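Local coordinates for ALBA-Domain Protein (Trypanosoma brucei, PDB 7DL8) that probably binds RNA, as a trypanosomal member of the Alba family of small nucleic-acid-binding proteins, at residues L24-D27 / I28-L32; S54-E57 / M58-Q62. One frame throughout, in Å; residues are numbered along the deposited sequence.

Contact 1 (L24-D27 / I28-L32)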
ATOM      1  N   LEU A  24       0.419  13.331 -10.527  1.00 40.72           N
ATOM      2  CA  LEU A  24       1.584  14.094 -10.959  1.00 34.35           C
ATOM      3  C   LEU A  24       2.501  13.255 -11.841  1.00 43.78           C
ATOM      4  O   LEU A  24       3.027  13.751 -12.843  1.00 48.89           O
ATOM      5  CB  LEU A  24       2.341  14.622  -9.739  1.00 41.61           C
ATOM      6  CG  LEU A  24       3.693  15.292  -9.987  1.00 50.81           C
ATOM      7  CD1 LEU A  24       3.539  16.496 -10.904  1.00 38.58           C
ATOM      8  CD2 LEU A  24       4.333  15.695  -8.669  1.00 54.68           C
ATOM      9  N   PHE A  25       2.701  11.980 -11.491  1.00 42.07           N
ATOM     10  CA  PHE A  25       3.571  11.129 -12.297  1.00 45.21           C
ATOM     11  C   PHE A  25       2.943  10.792 -13.643  1.00 45.79           C
ATOM     12  O   PHE A  25       3.663  10.608 -14.631  1.00 43.43           O
ATOM     13  CB  PHE A  25       3.907   9.841 -11.542  1.00 44.23           C
ATOM     14  CG  PHE A  25       4.591  10.067 -10.225  1.00 35.25           C
ATOM     15  CD1 PHE A  25       5.684  10.913 -10.133  1.00 35.80           C
ATOM     16  CD2 PHE A  25       4.150   9.423  -9.081  1.00 36.39           C
ATOM     17  CE1 PHE A  25       6.317  11.122  -8.921  1.00 33.29           C
ATOM     18  CE2 PHE A  25       4.777   9.627  -7.866  1.00 41.44           C
ATOM     19  CZ  PHE A  25       5.863  10.477  -7.787  1.00 39.71           C
ATOM     20  N   VAL A  26       1.611  10.706 -13.704  1.00 44.95           N
ATOM     21  CA  VAL A  26       0.936  10.536 -14.987  1.00 42.98           C
ATOM     22  C   VAL A  26       1.150  11.761 -15.869  1.00 43.43           C
ATOM     23  O   VAL A  26       1.439  11.643 -17.066  1.00 44.09           O
ATOM     24  CB  VAL A  26      -0.562  10.246 -14.767  1.00 44.61           C
ATOM     25  CG1 VAL A  26      -1.351  10.495 -16.043  1.00 40.50           C
ATOM     26  CG2 VAL A  26      -0.761   8.816 -14.288  1.00 39.94           C
ATOM     27  N   ASP A  27       1.026  12.956 -15.287  1.00 44.37           N
ATOM     28  CA  ASP A  27       1.218  14.181 -16.059  1.00 38.15           C
ATOM     29  C   ASP A  27       2.665  14.338 -16.506  1.00 37.42           C
ATOM     30  O   ASP A  27       2.927  14.733 -17.648  1.00 40.49           O
ATOM     31  CB  ASP A  27       0.767  15.390 -15.242  1.00 44.73           C
ATOM     32  CG  ASP A  27      -0.728  15.400 -14.994  1.00 55.50           C
ATOM     33  OD1 ASP A  27      -1.449  14.651 -15.686  1.00 57.12           O
ATOM     34  OD2 ASP A  27      -1.181  16.158 -14.112  1.00 59.91           O
ATOM     35  N   ILE A  28       3.617  14.052 -15.614  1.00 39.23           N
ATOM     36  CA  ILE A  28       5.030  14.144 -15.975  1.00 35.97           C
ATOM     37  C   ILE A  28       5.343  13.196 -17.128  1.00 43.22           C
ATOM     38  O   ILE A  28       6.028  13.565 -18.089  1.00 45.53           O
ATOM     39  CB  ILE A  28       5.919  13.857 -14.752  1.00 45.21           C
ATOM     40  CG1 ILE A  28       5.869  15.026 -13.767  1.00 45.73           C
ATOM     41  CG2 ILE A  28       7.353  13.593 -15.180  1.00 39.75           C
ATOM     42  CD1 ILE A  28       6.476  14.709 -12.419  1.00 36.30           C
ATOM     43  N   THR A  29       4.843  11.960 -17.047  1.00 42.24           N
ATOM     44  CA  THR A  29       5.074  10.996 -18.118  1.00 41.47           C
ATOM     45  C   THR A  29       4.479  11.481 -19.434  1.00 41.47           C
ATOM     46  O   THR A  29       5.112  11.367 -20.490  1.00 41.46           O
ATOM     47  CB  THR A  29       4.487   9.635 -17.736  1.00 43.76           C
ATOM     48  OG1 THR A  29       4.997   9.232 -16.458  1.00 37.43           O
ATOM     49  CG2 THR A  29       4.847   8.584 -18.777  1.00 39.77           C
ATOM     50  N   LYS A  30       3.262  12.031 -19.389  1.00 41.44           N
ATOM     51  CA  LYS A  30       2.647  12.568 -20.599  1.00 42.94           C
ATOM     52  C   LYS A  30       3.446  13.742 -21.148  1.00 39.26           C
ATOM     53  O   LYS A  30       3.660  13.845 -22.361  1.00 39.62           O
ATOM     54  CB  LYS A  30       1.204  12.989 -20.312  1.00 47.08           C
ATOM     55  CG  LYS A  30       0.212  11.841 -20.286  1.00 42.34           C
ATOM     56  CD  LYS A  30      -1.222  12.348 -20.261  1.00 45.97           C
ATOM     57  CE  LYS A  30      -1.635  12.782 -18.866  1.00 49.50           C
ATOM     58  NZ  LYS A  30      -3.107  12.989 -18.766  1.00 46.99           N
ATOM     59  N   HIS A  31       3.892  14.640 -20.266  1.00 39.54           N
ATOM     60  CA  HIS A  31       4.652  15.804 -20.707  1.00 38.36           C
ATOM     61  C   HIS A  31       5.993  15.396 -21.305  1.00 44.50           C
ATOM     62  O   HIS A  31       6.441  15.986 -22.295  1.00 47.71           O
ATOM     63  CB  HIS A  31       4.855  16.769 -19.540  1.00 44.02           C
ATOM     64  CG  HIS A  31       5.854  17.849 -19.812  1.00 49.46           C
ATOM     65  ND1 HIS A  31       5.588  18.920 -20.639  1.00 50.79           N
ATOM     66  CD2 HIS A  31       7.120  18.027 -19.365  1.00 49.59           C
ATOM     67  CE1 HIS A  31       6.645  19.708 -20.691  1.00 49.73           C
ATOM     68  NE2 HIS A  31       7.590  19.189 -19.925  1.00 52.04           N
ATOM     69  N   LEU A  32       6.649  14.392 -20.717  1.00 42.65           N
ATOM     70  CA  LEU A  32       7.948  13.967 -21.227  1.00 42.99           C
ATOM     71  C   LEU A  32       7.817  13.313 -22.597  1.00 46.09           C
ATOM     72  O   LEU A  32       8.650  13.540 -23.481  1.00 49.54           O
ATOM     73  CB  LEU A  32       8.614  13.008 -20.240  1.00 45.57           C
ATOM     74  CG  LEU A  32       9.184  13.618 -18.958  1.00 47.40           C
ATOM     75  CD1 LEU A  32       9.638  12.526 -18.001  1.00 46.70           C
ATOM     76  CD2 LEU A  32      10.329  14.566 -19.277  1.00 47.14           C
TER
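Four successive i to i+4 backbone hydrogen bonds tie Leu24-Asp27 to Ile28-Leu32 in one continuous alpha-helix, from Ile28 N to Leu24 O (2.8 Å) through to His31 N to Asp27 O, all with N-H...O angles of 160° or a little more. The carbonyl of Phe25 carries a second bond: Thr29 OG1 donates to Phe25 O at 2.6 Å, while Thr29 N reaches the same oxygen from the opposite face of its plane at 3.0 Å. The torsion that allows this sets OG1 beside its own backbone N (chi1 -53°), turning the hydroxyl back over the preceding turn. This buried hydroxyl therefore has an acceptor inside its own helix. On another side of the helix, Leu24 and Ile28 cross at a slant, with Ile28 CD1 resting 3.7 Å from Leu24 CG. Lys30 runs alongside Val26 and Asp27. Its CE lies against Val26 CG1 at 3.6 Å, a van der Waals contact at the last methylene before the ammonium. A bend at chi3 (-80°) brings NZ to 3.9 Å from Asp27 OD1, a long salt bridge; the closer partners of the ammonium are Gln62 and Gln105, its hydrogen-bond acceptors. Phe25 and Ile28 also pack on Val14 of strand 13-16, Thr29 on Val40 of strand 39-45, and Val26 on Val55 and Leu59 of helix 49-61. With strands and a second helix covering different faces, these turns belong to the connecting helix of a beta-alpha-beta unit, strand 13-16, helix 22-34, strand 39-45, within the Alba fold.

Contact 2 (S54-E57 / M58-Q62); sequences SVVE and MLKDQ
Ser54 meets Met58 mainly through its carbonyl: Met58 N donates to Ser54 O at 3.0 Å, and Met58 CG passes 3.3 Å from the same Ser54 O before the thioether chain leads away from the preceding turn. Val55 comes next, its oxygen accepting from Leu59 N. The two side chains lie side by side and point the same way, Val55 CG1 standing 4.1 Å from Leu59 CD1, a loose apolar contact on a flank that also packs against helix 22-34. At Val56 the carbonyl receives Lys60 N at 2.9 Å with an N-H...O angle of 146°, less straight than the other backbone bonds here. The methyl Val56 CG1 touches the middle of the lysine chain, 3.9 Å from Lys60 CD, and both residues pack on Val67 of strand 65-76. Glu57 closes the segment. Its backbone O accepts from Asp61 N, and its carboxylate, on a chain folded at chi2 (-50°), leans forward along the helix toward Lys60, while the lysine bends at chi3 (68°). Lys60 NZ then donates to Glu57 OE2 at 2.9 Å on the syn side, with Glu57 OE1 more distant at 3.6 Å. Glu57 OE2 also has a hydrogen bond with Thr72 OG1 of the second subunit, and Asp61 forms a salt bridge with Arg74 of that subunit. The intrahelical ion pair is thus built into an intersubunit contact: two partners grip one buried carboxylate oxygen, and the nearby ammonium would be expected to favour the charged form of Glu57.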
ATOM      1  N   SER A  54      -0.287   1.458 -10.836  1.00 51.15           N
ATOM      2  CA  SER A  54      -1.486   2.271 -10.998  1.00 49.51           C
ATOM      3  C   SER A  54      -1.233   3.479 -11.891  1.00 38.78           C
ATOM      4  O   SER A  54      -2.134   3.904 -12.623  1.00 48.67           O
ATOM      5  CB  SER A  54      -2.001   2.721  -9.630  1.00 54.93           C
ATOM      6  OG  SER A  54      -2.818   3.875  -9.743  1.00 65.08           O
ATOM      7  N   VAL A  55      -0.020   4.034 -11.856  1.00 44.65           N
ATOM      8  CA  VAL A  55       0.313   5.150 -12.738  1.00 47.01           C
ATOM      9  C   VAL A  55       0.271   4.708 -14.196  1.00 47.04           C
ATOM     10  O   VAL A  55      -0.237   5.427 -15.065  1.00 49.66           O
ATOM     11  CB  VAL A  55       1.686   5.738 -12.359  1.00 45.70           C
ATOM     12  CG1 VAL A  55       2.242   6.588 -13.492  1.00 46.33           C
ATOM     13  CG2 VAL A  55       1.575   6.558 -11.082  1.00 37.24           C
ATOM     14  N   VAL A  56       0.773   3.504 -14.480  1.00 45.53           N
ATOM     15  CA  VAL A  56       0.796   3.018 -15.856  1.00 45.45           C
ATOM     16  C   VAL A  56      -0.603   2.616 -16.306  1.00 47.17           C
ATOM     17  O   VAL A  56      -0.995   2.862 -17.454  1.00 42.19           O
ATOM     18  CB  VAL A  56       1.795   1.855 -15.989  1.00 42.82           C
ATOM     19  CG1 VAL A  56       1.649   1.166 -17.339  1.00 38.60           C
ATOM     20  CG2 VAL A  56       3.219   2.353 -15.788  1.00 45.88           C
ATOM     21  N   GLU A  57      -1.382   2.001 -15.412  1.00 41.50           N
ATOM     22  CA  GLU A  57      -2.749   1.627 -15.760  1.00 42.63           C
ATOM     23  C   GLU A  57      -3.611   2.853 -16.034  1.00 48.23           C
ATOM     24  O   GLU A  57      -4.489   2.812 -16.903  1.00 45.55           O
ATOM     25  CB  GLU A  57      -3.365   0.777 -14.649  1.00 44.54           C
ATOM     26  CG  GLU A  57      -2.849  -0.656 -14.593  1.00 51.59           C
ATOM     27  CD  GLU A  57      -2.901  -1.359 -15.937  1.00 58.31           C
ATOM     28  OE1 GLU A  57      -3.965  -1.319 -16.592  1.00 61.52           O
ATOM     29  OE2 GLU A  57      -1.880  -1.955 -16.338  1.00 58.67           O
ATOM     30  N   MET A  58      -3.374   3.950 -15.312  1.00 47.72           N
ATOM     31  CA  MET A  58      -4.089   5.189 -15.598  1.00 46.83           C
ATOM     32  C   MET A  58      -3.749   5.711 -16.988  1.00 43.76           C
ATOM     33  O   MET A  58      -4.634   6.160 -17.725  1.00 49.84           O
ATOM     34  CB  MET A  58      -3.762   6.240 -14.539  1.00 55.31           C
ATOM     35  CG  MET A  58      -4.530   6.073 -13.242  1.00 66.43           C
ATOM     36  SD  MET A  58      -4.240   7.435 -12.100  1.00 76.23           S
ATOM     37  CE  MET A  58      -4.975   8.793 -13.008  1.00 65.13           C
ATOM     38  N   LEU A  59      -2.468   5.660 -17.361  1.00 47.30           N
ATOM     39  CA  LEU A  59      -2.076   6.056 -18.710  1.00 45.93           C
ATOM     40  C   LEU A  59      -2.681   5.128 -19.755  1.00 46.82           C
ATOM     41  O   LEU A  59      -2.998   5.568 -20.865  1.00 44.29           O
ATOM     42  CB  LEU A  59      -0.551   6.081 -18.833  1.00 47.21           C
ATOM     43  CG  LEU A  59       0.181   7.158 -18.034  1.00 47.17           C
ATOM     44  CD1 LEU A  59       1.529   6.643 -17.560  1.00 51.72           C
ATOM     45  CD2 LEU A  59       0.344   8.414 -18.871  1.00 45.27           C
ATOM     46  N   LYS A  60      -2.839   3.844 -19.421  1.00 48.27           N
ATOM     47  CA  LYS A  60      -3.456   2.900 -20.346  1.00 49.98           C
ATOM     48  C   LYS A  60      -4.955   3.145 -20.489  1.00 51.99           C
ATOM     49  O   LYS A  60      -5.505   2.964 -21.581  1.00 55.75           O
ATOM     50  CB  LYS A  60      -3.173   1.465 -19.894  1.00 50.97           C
ATOM     51  CG  LYS A  60      -1.743   1.022 -20.198  1.00 51.38           C
ATOM     52  CD  LYS A  60      -1.350  -0.248 -19.467  1.00 55.07           C
ATOM     53  CE  LYS A  60      -2.112  -1.459 -19.979  1.00 56.31           C
ATOM     54  NZ  LYS A  60      -1.821  -2.656 -19.146  1.00 55.08           N
ATOM     55  N   ASP A  61      -5.629   3.537 -19.406  1.00 44.93           N
ATOM     56  CA  ASP A  61      -7.056   3.866 -19.489  1.00 51.84           C
ATOM     57  C   ASP A  61      -7.294   5.073 -20.383  1.00 50.79           C
ATOM     58  O   ASP A  61      -8.290   5.134 -21.112  1.00 53.93           O
ATOM     59  CB  ASP A  61      -7.629   4.156 -18.106  1.00 68.20           C
ATOM     60  CG  ASP A  61      -8.033   2.914 -17.351  1.00 86.71           C
ATOM     61  OD1 ASP A  61      -8.009   1.812 -17.929  1.00 96.51           O
ATOM     62  OD2 ASP A  61      -8.417   3.053 -16.158  1.00 93.00           O
ATOM     63  N   GLN A  62      -6.417   6.059 -20.313  1.00 50.48           N
ATOM     64  CA  GLN A  62      -6.493   7.222 -21.191  1.00 49.35           C
ATOM     65  C   GLN A  62      -5.992   6.922 -22.598  1.00 53.15           C
ATOM     66  O   GLN A  62      -5.976   7.831 -23.440  1.00 51.22           O
ATOM     67  CB  GLN A  62      -5.699   8.400 -20.596  1.00 47.61           C
ATOM     68  CG  GLN A  62      -6.111   8.785 -19.181  1.00 49.65           C
ATOM     69  CD  GLN A  62      -5.248   9.897 -18.592  1.00 56.41           C
ATOM     70  OE1 GLN A  62      -4.567  10.620 -19.318  1.00 66.88           O
ATOM     71  NE2 GLN A  62      -5.267  10.026 -17.270  1.00 52.15           N
TER

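Contacts 1 and 2 lie on two neighbouring helices, 22-34 and 49-61, with centres about 11 Å apart, and they meet directly. Val26 CG2 comes to 3.5 Å from Val55 O, and Leu59 CD2 packs at 3.7 Å against Lys30 CG; the polar tie between them runs from Lys30 NZ to Gln62 OE1. In each contact four of the eight touching residues are buried, but contact 1 sits nearer the chain's centre, about 3 Å against 9 Å between centres. No other chain of the assembly touches contact 1, whose ion pair is long and whose Lys30 bonds within its own chain. Contact 2 has a short ion pair and faces the second subunit, to which Glu57 and Asp61 bond.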